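Local coordinates for protein membrane-bound lytic murein transglycosylase (Agrobacterium tumefaciens, PDB 2PNW) that probably cleaves the glycan strands of peptidoglycan as a lytic transglycosylase of the MltA family, at residues A[124-129]-A[168-173]; A[156-161]-A[254-259]; A[299-304]-A[315-320]. All blocks are in the same frame, centred on the assembly; numbering follows the deposited sequence.

Contacts 1 and 2 lie in the MltA-specific insert, on the same side of the chain's centre, with centres about 14 Å apart; contact 3 belongs to the 3D domain, about 41 Å from contact 1 and 35 Å from contact 2, centre to centre. The first two are partly buried and touch through Phe-156, which packs against Pro-124, Glu-126 and Leu-127. Both join loop segments, one running into strand 127-129, another into helix 159-163, through arginines: the Glu-126 to Arg-170 pair in contact 1, the Asp-158 to Arg-256 pair and Arg-159 among backbone carbonyls in contact 2. Contact 3 is a buried antiparallel strand pair held by backbone bonds and apolar side chains.

Contact 1: residues A[124-129]-A[168-173]; sequences PPELVD and RGRGLE
A type I beta turn, Pro-124 to Leu-127, meets the loop leading into strand 173-177 within the MltA-specific insert, and an end-on salt bridge between Glu-126 and Arg-170 spans the two. Within the turn Leu-127 N donates to Pro-124 O. Glu-126 and Arg-170 reach toward one another from the two segments. Arg-170 NH2 gives Glu-126 OE1 a 2.8 Å bond, while its NH1 gives Glu-126 OE2 one of 2.9 Å, so each terminal nitrogen serves one oxygen. Both bonds are nearly straight. They use the syn sides of the carboxylate, whose oxygens lie close to the guanidinium plane; the two planes are nevertheless turned 32° apart, so that the nitrogens stand somewhat out of the carboxylate plane. Two bonds fix the rotation of both groups. The glutamate chain is bent at chi2 (-84°), which swings its carboxylate over to the arginine, and the arginine chain bends at chi3. Leu-172, from the same loop as Arg-170, lays CD1 over the centre of one guanidinium face, 3.9 Å above the plane. Pro-125 CD lies 3.6 Å from Arg-170 NH2, approaching it obliquely. Beside the ion pair the contact turns apolar: Leu-172 CD2 comes within 4.1 Å of Pro-124 CA, and its CD1 within 4.2 Å of Pro-124 CB. Arg-170 is exposed, whereas Pro-124 and Leu-172 are buried, so the salt bridge borders a small hydrophobic seam. Leu-172 also rests on Tyr-121 of strand 118-121, and Pro-124 on Phe-260 of strand 259-263. Beyond the turn the chain enters strand 127-129, an outer strand of a three-stranded antiparallel sheet, bonded to strand 145-149 through Val-128 and Gly-146.

Contact 2: residues A[156-161]-A[254-259]; sequences FPDRRA and HNRSYI
Arg-159 stretches alongside the 254-259 loop, its side chain extended as far as CD and then bent at chi3 (-65°), which brings the guanidinium among the loop carbonyls. NE makes a weak hydrogen bond to Asn-255 O, 3.0 Å away near the guanidinium plane; Ser-257 O lies 2.9 Å from NH2. Tyr-258 CD1 sits 3.7 Å above one face, toward its rim, with ring and guanidinium planes 40° apart. A water accepts from Asn-255 ND2 and, weakly, from Arg-159 NH2; it is also bonded to Ser-257 OG. Asn-255 OD1 accepts from Ser-215 N. Asp-158 holds CG between its backbone N and carbonyl carbon, which keeps the carboxylate beside the helix start, where its oxygens divide two tasks. OD1 caps the helix by accepting from Ala-161 N at 3.1 Å. OD2 offers its anti lone pair to Arg-256 NE, 3.2 Å away, in an almost straight hydrogen bond (177°) that is part of a salt bridge. The backbones meet directly where Arg-159 N donates to Arg-256 O at 3.0 Å. Thus the buried guanidinium charge may be eased by the nearby carbonyl oxygens of Asn-255 and Ser-257, while the N-cap aspartate couples the helix start to an exposed arginine.

Contact 3: residues A[299-304]-A[315-320]; sequences PFFIHA and PFARLM
Phe-301 lies across the neighbouring strand with one ring face over Arg-318 N, and its CD1 comes within 3.5 Å of Leu-319 N. Chi1 at -171° turns the ring toward strand 316-320, where CZ also meets Ala-317 CB at 3.9 Å. On this face Leu-319 CD1 packs against Phe-301 CB. The same Leu-319 CD1 lies 3.8 Å from Pro-299 CB. On the opposite face Ile-302 and Phe-316 extend alongside each other in the same direction: Ile-302 CG2 is 3.8 Å from Phe-316 CE2, and Ile-302 CB lies in the plane of the ring at its edge. Met-320 runs roughly perpendicular to Ile-302, its SD 3.9 Å from Ile-302 CG1. Phe-316 CE1 stands 3.3 Å above the centre of the Arg-318 guanidinium, which is held by Gly-284 O and Asp-311. Between the two faces the antiparallel ladder includes Ile-302 N to Arg-318 O (2.9 Å) and Ala-304 N to Phe-316 O (2.8 Å). The hairpin belongs to the 3D domain, of the double-psi beta-barrel clan. Strand 353-363 bonds to the other edge of 299-304, Leu-287 of strand 286-288 touches Ile-302 and Met-320, and Phe-79 of helix 72-82 covers Pro-299 and Leu-319.

Contact 1: residues A[124-129]-A[168-173]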
loop_
_atom_site.group_PDB
_atom_site.type_symbol
_atom_site.label_atom_id
_atom_site.label_comp_id
_atom_site.label_asym_id
_atom_site.label_seq_id
_atom_site.Cartn_x
_atom_site.Cartn_y
_atom_site.Cartn_z
ATOM N N PRO A 124 -20.009 0.810 -6.586
ATOM C CA PRO A 124 -21.300 1.097 -7.242
ATOM C C PRO A 124 -21.134 1.011 -8.758
ATOM O O PRO A 124 -20.098 1.421 -9.270
ATOM C CB PRO A 124 -21.573 2.557 -6.852
ATOM C CG PRO A 124 -20.740 2.785 -5.596
ATOM C CD PRO A 124 -19.503 1.981 -5.836
ATOM N N PRO A 125 -22.169 0.534 -9.481
ATOM C CA PRO A 125 -22.026 0.358 -10.937
ATOM C C PRO A 125 -21.885 1.701 -11.689
ATOM O O PRO A 125 -21.452 1.720 -12.846
ATOM C CB PRO A 125 -23.335 -0.356 -11.333
ATOM C CG PRO A 125 -24.330 0.084 -10.256
ATOM C CD PRO A 125 -23.520 0.169 -8.994
ATOM N N GLU A 126 -22.263 2.814 -11.040
ATOM C CA GLU A 126 -22.178 4.132 -11.671
ATOM C C GLU A 126 -20.822 4.784 -11.445
ATOM O O GLU A 126 -20.584 5.882 -11.923
ATOM C CB GLU A 126 -23.331 5.066 -11.229
ATOM C CG GLU A 126 -23.224 5.615 -9.779
ATOM C CD GLU A 126 -23.780 4.670 -8.682
ATOM O OE1 GLU A 126 -24.064 3.467 -8.944
ATOM O OE2 GLU A 126 -23.923 5.150 -7.525
ATOM N N LEU A 127 -19.946 4.124 -10.691
ATOM C CA LEU A 127 -18.612 4.665 -10.428
ATOM C C LEU A 127 -17.704 4.172 -11.545
ATOM O O LEU A 127 -17.143 3.066 -11.487
ATOM C CB LEU A 127 -18.067 4.239 -9.057
ATOM C CG LEU A 127 -16.696 4.842 -8.665
ATOM C CD1 LEU A 127 -16.792 6.373 -8.455
ATOM C CD2 LEU A 127 -16.238 4.160 -7.381
ATOM N N VAL A 128 -17.576 4.998 -12.575
ATOM C CA VAL A 128 -16.860 4.602 -13.796
ATOM C C VAL A 128 -15.429 5.118 -13.794
ATOM O O VAL A 128 -15.131 6.170 -13.220
ATOM C CB VAL A 128 -17.610 5.075 -15.060
ATOM C CG1 VAL A 128 -18.968 4.389 -15.140
ATOM C CG2 VAL A 128 -17.750 6.671 -15.073
ATOM N N ASP A 129 -14.535 4.341 -14.405
ATOM C CA ASP A 129 -13.200 4.812 -14.744
ATOM C C ASP A 129 -13.280 5.951 -15.753
ATOM O O ASP A 129 -14.144 5.962 -16.668
ATOM C CB ASP A 129 -12.337 3.669 -15.303
ATOM C CG ASP A 129 -12.324 2.474 -14.386
ATOM O OD1 ASP A 129 -11.466 2.405 -13.503
ATOM O OD2 ASP A 129 -13.262 1.653 -14.478
ATOM N N ARG A 168 -27.392 4.106 0.487
ATOM C CA ARG A 168 -28.249 3.169 1.233
ATOM C C ARG A 168 -29.344 2.537 0.382
ATOM O O ARG A 168 -29.859 3.163 -0.542
ATOM C CB ARG A 168 -28.957 3.888 2.397
ATOM C CG ARG A 168 -28.057 4.340 3.526
ATOM C CD ARG A 168 -28.923 4.962 4.624
ATOM N NE ARG A 168 -29.557 3.918 5.447
ATOM C CZ ARG A 168 -30.719 4.041 6.092
ATOM N NH1 ARG A 168 -31.431 5.168 6.016
ATOM N NH2 ARG A 168 -31.181 3.025 6.813
ATOM N N GLY A 169 -29.711 1.310 0.730
ATOM C CA GLY A 169 -30.888 0.668 0.148
ATOM C C GLY A 169 -30.665 0.123 -1.251
ATOM O O GLY A 169 -31.621 -0.096 -2.001
ATOM N N ARG A 170 -29.408 -0.131 -1.596
ATOM C CA ARG A 170 -29.080 -0.575 -2.951
ATOM C C ARG A 170 -28.408 -1.941 -2.988
ATOM O O ARG A 170 -28.004 -2.415 -4.050
ATOM C CB ARG A 170 -28.210 0.490 -3.627
ATOM C CG ARG A 170 -28.977 1.819 -3.837
ATOM C CD ARG A 170 -28.167 2.837 -4.613
ATOM N NE ARG A 170 -27.670 2.267 -5.866
ATOM C CZ ARG A 170 -26.617 2.752 -6.520
ATOM N NH1 ARG A 170 -25.972 3.825 -6.037
ATOM N NH2 ARG A 170 -26.214 2.173 -7.654
ATOM N N GLY A 171 -28.276 -2.563 -1.818
ATOM C CA GLY A 171 -27.641 -3.872 -1.722
ATOM C C GLY A 171 -26.149 -3.854 -1.981
ATOM O O GLY A 171 -25.566 -4.882 -2.324
ATOM N N LEU A 172 -25.513 -2.695 -1.766
ATOM C CA LEU A 172 -24.077 -2.549 -2.005
ATOM C C LEU A 172 -23.165 -2.899 -0.836
ATOM O O LEU A 172 -21.941 -2.865 -0.977
ATOM C CB LEU A 172 -23.775 -1.118 -2.487
ATOM C CG LEU A 172 -24.316 -0.755 -3.877
ATOM C CD1 LEU A 172 -24.207 0.768 -4.106
ATOM C CD2 LEU A 172 -23.527 -1.548 -4.952
ATOM N N GLU A 173 -23.735 -3.261 0.315
ATOM C CA GLU A 173 -22.936 -3.501 1.508
ATOM C C GLU A 173 -22.343 -4.909 1.473
ATOM O O GLU A 173 -23.051 -5.873 1.126
ATOM C CB GLU A 173 -23.794 -3.327 2.790
ATOM C CG GLU A 173 -24.514 -1.950 2.898
ATOM C CD GLU A 173 -25.861 -1.863 2.197
ATOM O OE1 GLU A 173 -26.354 -2.891 1.635
ATOM O OE2 GLU A 173 -26.429 -0.735 2.177
#

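Contact 2: residues A[156-161]-A[254-259]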
loop_
_atom_site.group_PDB
_atom_site.type_symbol
_atom_site.label_atom_id
_atom_site.label_comp_id
_atom_site.label_asym_id
_atom_site.label_seq_id
_atom_site.Cartn_x
_atom_site.Cartn_y
_atom_site.Cartn_z
ATOM N N PHE A 156 -18.188 12.003 -8.264
ATOM C CA PHE A 156 -18.847 11.080 -7.356
ATOM C C PHE A 156 -18.918 11.760 -5.978
ATOM O O PHE A 156 -18.021 12.546 -5.641
ATOM C CB PHE A 156 -18.097 9.740 -7.292
ATOM C CG PHE A 156 -18.927 8.641 -6.716
ATOM C CD1 PHE A 156 -19.815 7.920 -7.520
ATOM C CD2 PHE A 156 -18.895 8.385 -5.332
ATOM C CE1 PHE A 156 -20.622 6.905 -6.953
ATOM C CE2 PHE A 156 -19.700 7.398 -4.773
ATOM C CZ PHE A 156 -20.551 6.662 -5.583
ATOM N N PRO A 157 -19.994 11.508 -5.206
ATOM C CA PRO A 157 -20.068 12.038 -3.828
ATOM C C PRO A 157 -18.792 11.774 -2.999
ATOM O O PRO A 157 -18.057 10.824 -3.283
ATOM C CB PRO A 157 -21.237 11.254 -3.249
ATOM C CG PRO A 157 -22.139 11.065 -4.408
ATOM C CD PRO A 157 -21.223 10.746 -5.549
ATOM N N ASP A 158 -18.528 12.609 -1.989
ATOM C CA ASP A 158 -17.339 12.431 -1.144
ATOM C C ASP A 158 -17.646 11.605 0.104
ATOM O O ASP A 158 -18.770 11.197 0.295
ATOM C CB ASP A 158 -16.687 13.795 -0.769
ATOM C CG ASP A 158 -17.585 14.672 0.086
ATOM O OD1 ASP A 158 -18.692 14.252 0.497
ATOM O OD2 ASP A 158 -17.161 15.811 0.364
ATOM N N ARG A 159 -16.626 11.356 0.925
ATOM C CA ARG A 159 -16.765 10.529 2.118
ATOM C C ARG A 159 -17.949 10.996 2.981
ATOM O O ARG A 159 -18.793 10.186 3.425
ATOM C CB ARG A 159 -15.453 10.577 2.925
ATOM C CG ARG A 159 -15.505 9.823 4.280
ATOM C CD ARG A 159 -14.172 9.861 4.994
ATOM N NE ARG A 159 -13.135 9.138 4.262
ATOM C CZ ARG A 159 -13.045 7.802 4.228
ATOM N NH1 ARG A 159 -13.930 7.061 4.904
ATOM N NH2 ARG A 159 -12.064 7.230 3.534
ATOM N N ARG A 160 -18.058 12.316 3.179
ATOM C CA ARG A 160 -19.170 12.813 4.022
ATOM C C ARG A 160 -20.530 12.399 3.465
ATOM O O ARG A 160 -21.404 11.899 4.211
ATOM C CB ARG A 160 -19.121 14.343 4.159
ATOM C CG ARG A 160 -20.324 14.892 4.940
ATOM C CD ARG A 160 -20.133 16.377 5.234
ATOM N NE ARG A 160 -21.302 16.884 5.965
ATOM C CZ ARG A 160 -21.319 18.016 6.671
ATOM N NH1 ARG A 160 -20.229 18.780 6.746
ATOM N NH2 ARG A 160 -22.440 18.390 7.291
ATOM N N ALA A 161 -20.731 12.624 2.162
ATOM C CA ALA A 161 -22.027 12.341 1.544
ATOM C C ALA A 161 -22.352 10.836 1.637
ATOM O O ALA A 161 -23.497 10.432 1.850
ATOM C CB ALA A 161 -22.042 12.809 0.106
ATOM N N HIS A 254 -12.555 15.480 6.416
ATOM C CA HIS A 254 -11.453 16.227 5.775
ATOM C C HIS A 254 -10.825 15.357 4.694
ATOM O O HIS A 254 -10.334 15.859 3.691
ATOM C CB HIS A 254 -10.391 16.581 6.820
ATOM C CG HIS A 254 -9.144 17.187 6.254
ATOM N ND1 HIS A 254 -9.127 18.436 5.672
ATOM C CD2 HIS A 254 -7.863 16.755 6.264
ATOM C CE1 HIS A 254 -7.888 18.734 5.313
ATOM N NE2 HIS A 254 -7.101 17.721 5.654
ATOM N N ASN A 255 -10.818 14.046 4.921
ATOM C CA ASN A 255 -10.397 13.101 3.864
ATOM C C ASN A 255 -11.586 12.784 2.967
ATOM O O ASN A 255 -12.418 11.923 3.272
ATOM C CB ASN A 255 -9.821 11.802 4.459
ATOM C CG ASN A 255 -9.447 10.803 3.359
ATOM O OD1 ASN A 255 -9.023 11.218 2.278
ATOM N ND2 ASN A 255 -9.637 9.514 3.615
ATOM N N ARG A 256 -11.701 13.513 1.866
ATOM C CA ARG A 256 -12.859 13.370 0.984
ATOM C C ARG A 256 -12.829 12.056 0.189
ATOM O O ARG A 256 -13.875 11.603 -0.282
ATOM C CB ARG A 256 -12.886 14.533 -0.018
ATOM C CG ARG A 256 -13.244 15.846 0.663
ATOM C CD ARG A 256 -13.325 16.948 -0.402
ATOM N NE ARG A 256 -14.535 16.869 -1.187
ATOM C CZ ARG A 256 -14.641 17.220 -2.481
ATOM N NH1 ARG A 256 -13.590 17.600 -3.194
ATOM N NH2 ARG A 256 -15.825 17.125 -3.054
ATOM N N SER A 257 -11.641 11.490 0.023
ATOM C CA SER A 257 -11.497 10.190 -0.660
ATOM C C SER A 257 -12.279 9.127 0.096
ATOM O O SER A 257 -12.340 9.161 1.328
ATOM C CB SER A 257 -10.023 9.773 -0.679
ATOM O OG SER A 257 -9.909 8.412 -1.100
ATOM N N TYR A 258 -12.874 8.172 -0.635
ATOM C CA TYR A 258 -13.603 7.064 0.002
ATOM C C TYR A 258 -13.280 5.817 -0.803
ATOM O O TYR A 258 -13.334 5.849 -2.043
ATOM C CB TYR A 258 -15.111 7.328 -0.054
ATOM C CG TYR A 258 -15.972 6.378 0.785
ATOM C CD1 TYR A 258 -16.352 6.719 2.083
ATOM C CD2 TYR A 258 -16.400 5.148 0.278
ATOM C CE1 TYR A 258 -17.149 5.837 2.879
ATOM C CE2 TYR A 258 -17.193 4.270 1.053
ATOM C CZ TYR A 258 -17.577 4.640 2.343
ATOM O OH TYR A 258 -18.368 3.791 3.110
ATOM N N ILE A 259 -12.937 4.750 -0.088
ATOM C CA ILE A 259 -12.481 3.495 -0.701
ATOM C C ILE A 259 -13.631 2.500 -0.825
ATOM O O ILE A 259 -14.403 2.291 0.128
ATOM C CB ILE A 259 -11.305 2.846 0.100
ATOM C CG1 ILE A 259 -10.134 3.828 0.260
ATOM C CG2 ILE A 259 -10.857 1.475 -0.579
ATOM C CD1 ILE A 259 -9.684 4.529 -1.079
HETATM O O HOH W 1 -17.546 17.908 -1.029
HETATM O O HOH W 2 -9.644 7.274 1.576
#

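Contact 3: residues A[299-304]-A[315-320]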
loop_
_atom_site.group_PDB
_atom_site.type_symbol
_atom_site.label_atom_id
_atom_site.label_comp_id
_atom_site.label_asym_id
_atom_site.label_seq_id
_atom_site.Cartn_x
_atom_site.Cartn_y
_atom_site.Cartn_z
ATOM N N PRO A 299 13.099 -5.549 -6.779
ATOM C CA PRO A 299 13.629 -5.635 -5.415
ATOM C C PRO A 299 14.234 -4.316 -4.951
ATOM O O PRO A 299 14.899 -3.620 -5.739
ATOM C CB PRO A 299 14.740 -6.722 -5.512
ATOM C CG PRO A 299 14.605 -7.308 -6.916
ATOM C CD PRO A 299 13.997 -6.209 -7.750
ATOM N N PHE A 300 13.995 -3.991 -3.684
ATOM C CA PHE A 300 14.589 -2.825 -3.043
ATOM C C PHE A 300 15.230 -3.292 -1.757
ATOM O O PHE A 300 14.558 -3.950 -0.950
ATOM C CB PHE A 300 13.507 -1.784 -2.663
ATOM C CG PHE A 300 12.964 -0.985 -3.832
ATOM C CD1 PHE A 300 13.326 0.353 -4.003
ATOM C CD2 PHE A 300 12.070 -1.556 -4.736
ATOM C CE1 PHE A 300 12.807 1.108 -5.075
ATOM C CE2 PHE A 300 11.569 -0.826 -5.834
ATOM C CZ PHE A 300 11.925 0.511 -5.991
ATOM N N PHE A 301 16.506 -2.942 -1.550
ATOM C CA PHE A 301 17.138 -3.161 -0.243
ATOM C C PHE A 301 16.981 -1.894 0.592
ATOM O O PHE A 301 17.386 -0.807 0.156
ATOM C CB PHE A 301 18.616 -3.550 -0.385
ATOM C CG PHE A 301 19.245 -4.002 0.924
ATOM C CD1 PHE A 301 19.115 -5.311 1.361
ATOM C CD2 PHE A 301 19.963 -3.101 1.709
ATOM C CE1 PHE A 301 19.673 -5.720 2.586
ATOM C CE2 PHE A 301 20.517 -3.496 2.912
ATOM C CZ PHE A 301 20.389 -4.804 3.347
ATOM N N ILE A 302 16.377 -2.027 1.773
ATOM C CA ILE A 302 16.034 -0.875 2.591
ATOM C C ILE A 302 16.856 -0.940 3.865
ATOM O O ILE A 302 16.842 -1.958 4.559
ATOM C CB ILE A 302 14.513 -0.831 2.924
ATOM C CG1 ILE A 302 13.662 -0.849 1.631
ATOM C CG2 ILE A 302 14.177 0.356 3.840
ATOM C CD1 ILE A 302 13.950 0.300 0.700
ATOM N N HIS A 303 17.603 0.127 4.135
ATOM C CA HIS A 303 18.439 0.208 5.331
ATOM C C HIS A 303 17.957 1.370 6.198
ATOM O O HIS A 303 18.104 2.533 5.810
ATOM C CB HIS A 303 19.917 0.394 4.951
ATOM C CG HIS A 303 20.833 0.498 6.132
ATOM N ND1 HIS A 303 21.810 1.468 6.232
ATOM C CD2 HIS A 303 20.908 -0.229 7.270
ATOM C CE1 HIS A 303 22.457 1.325 7.377
ATOM N NE2 HIS A 303 21.926 0.306 8.029
ATOM N N ALA A 304 17.375 1.044 7.355
ATOM C CA ALA A 304 16.802 2.052 8.253
ATOM C C ALA A 304 17.321 1.777 9.650
ATOM O O ALA A 304 16.633 1.146 10.456
ATOM C CB ALA A 304 15.257 2.023 8.220
ATOM N N PRO A 315 18.997 -3.191 13.775
ATOM C CA PRO A 315 18.615 -2.299 12.686
ATOM C C PRO A 315 17.903 -3.009 11.527
ATOM O O PRO A 315 18.234 -4.144 11.182
ATOM C CB PRO A 315 19.952 -1.716 12.217
ATOM C CG PRO A 315 20.990 -2.666 12.701
ATOM C CD PRO A 315 20.459 -3.214 13.975
ATOM N N PHE A 316 16.918 -2.324 10.955
ATOM C CA PHE A 316 16.192 -2.803 9.781
ATOM C C PHE A 316 17.113 -2.731 8.563
ATOM O O PHE A 316 17.596 -1.657 8.206
ATOM C CB PHE A 316 14.959 -1.898 9.576
ATOM C CG PHE A 316 14.003 -2.384 8.510
ATOM C CD1 PHE A 316 12.890 -3.134 8.864
ATOM C CD2 PHE A 316 14.201 -2.068 7.164
ATOM C CE1 PHE A 316 11.978 -3.585 7.897
ATOM C CE2 PHE A 316 13.287 -2.517 6.184
ATOM C CZ PHE A 316 12.177 -3.279 6.567
ATOM N N ALA A 317 17.370 -3.872 7.938
ATOM C CA ALA A 317 18.189 -3.927 6.728
ATOM C C ALA A 317 17.820 -5.182 5.964
ATOM O O ALA A 317 18.339 -6.259 6.253
ATOM C CB ALA A 317 19.700 -3.930 7.076
ATOM N N ARG A 318 16.927 -5.048 4.982
ATOM C CA ARG A 318 16.429 -6.233 4.290
ATOM C C ARG A 318 16.030 -5.939 2.864
ATOM O O ARG A 318 15.726 -4.799 2.515
ATOM C CB ARG A 318 15.253 -6.872 5.052
ATOM C CG ARG A 318 14.012 -6.038 5.148
ATOM C CD ARG A 318 12.920 -6.754 5.949
ATOM N NE ARG A 318 13.151 -6.709 7.402
ATOM C CZ ARG A 318 12.203 -6.925 8.321
ATOM N NH1 ARG A 318 10.951 -7.199 7.953
ATOM N NH2 ARG A 318 12.499 -6.867 9.617
ATOM N N LEU A 319 16.078 -6.982 2.047
ATOM C CA LEU A 319 15.601 -6.932 0.669
ATOM C C LEU A 319 14.101 -7.153 0.621
ATOM O O LEU A 319 13.575 -8.085 1.249
ATOM C CB LEU A 319 16.299 -7.994 -0.168
ATOM C CG LEU A 319 16.099 -7.892 -1.695
ATOM C CD1 LEU A 319 16.655 -6.554 -2.249
ATOM C CD2 LEU A 319 16.767 -9.057 -2.366
ATOM N N MET A 320 13.425 -6.307 -0.150
ATOM C CA MET A 320 11.963 -6.323 -0.201
ATOM C C MET A 320 11.539 -6.264 -1.659
ATOM O O MET A 320 12.364 -6.026 -2.537
ATOM C CB MET A 320 11.404 -5.110 0.571
ATOM C CG MET A 320 11.879 -4.976 2.073
ATOM S SD MET A 320 11.144 -3.528 2.891
ATOM C CE MET A 320 9.580 -4.307 3.301
#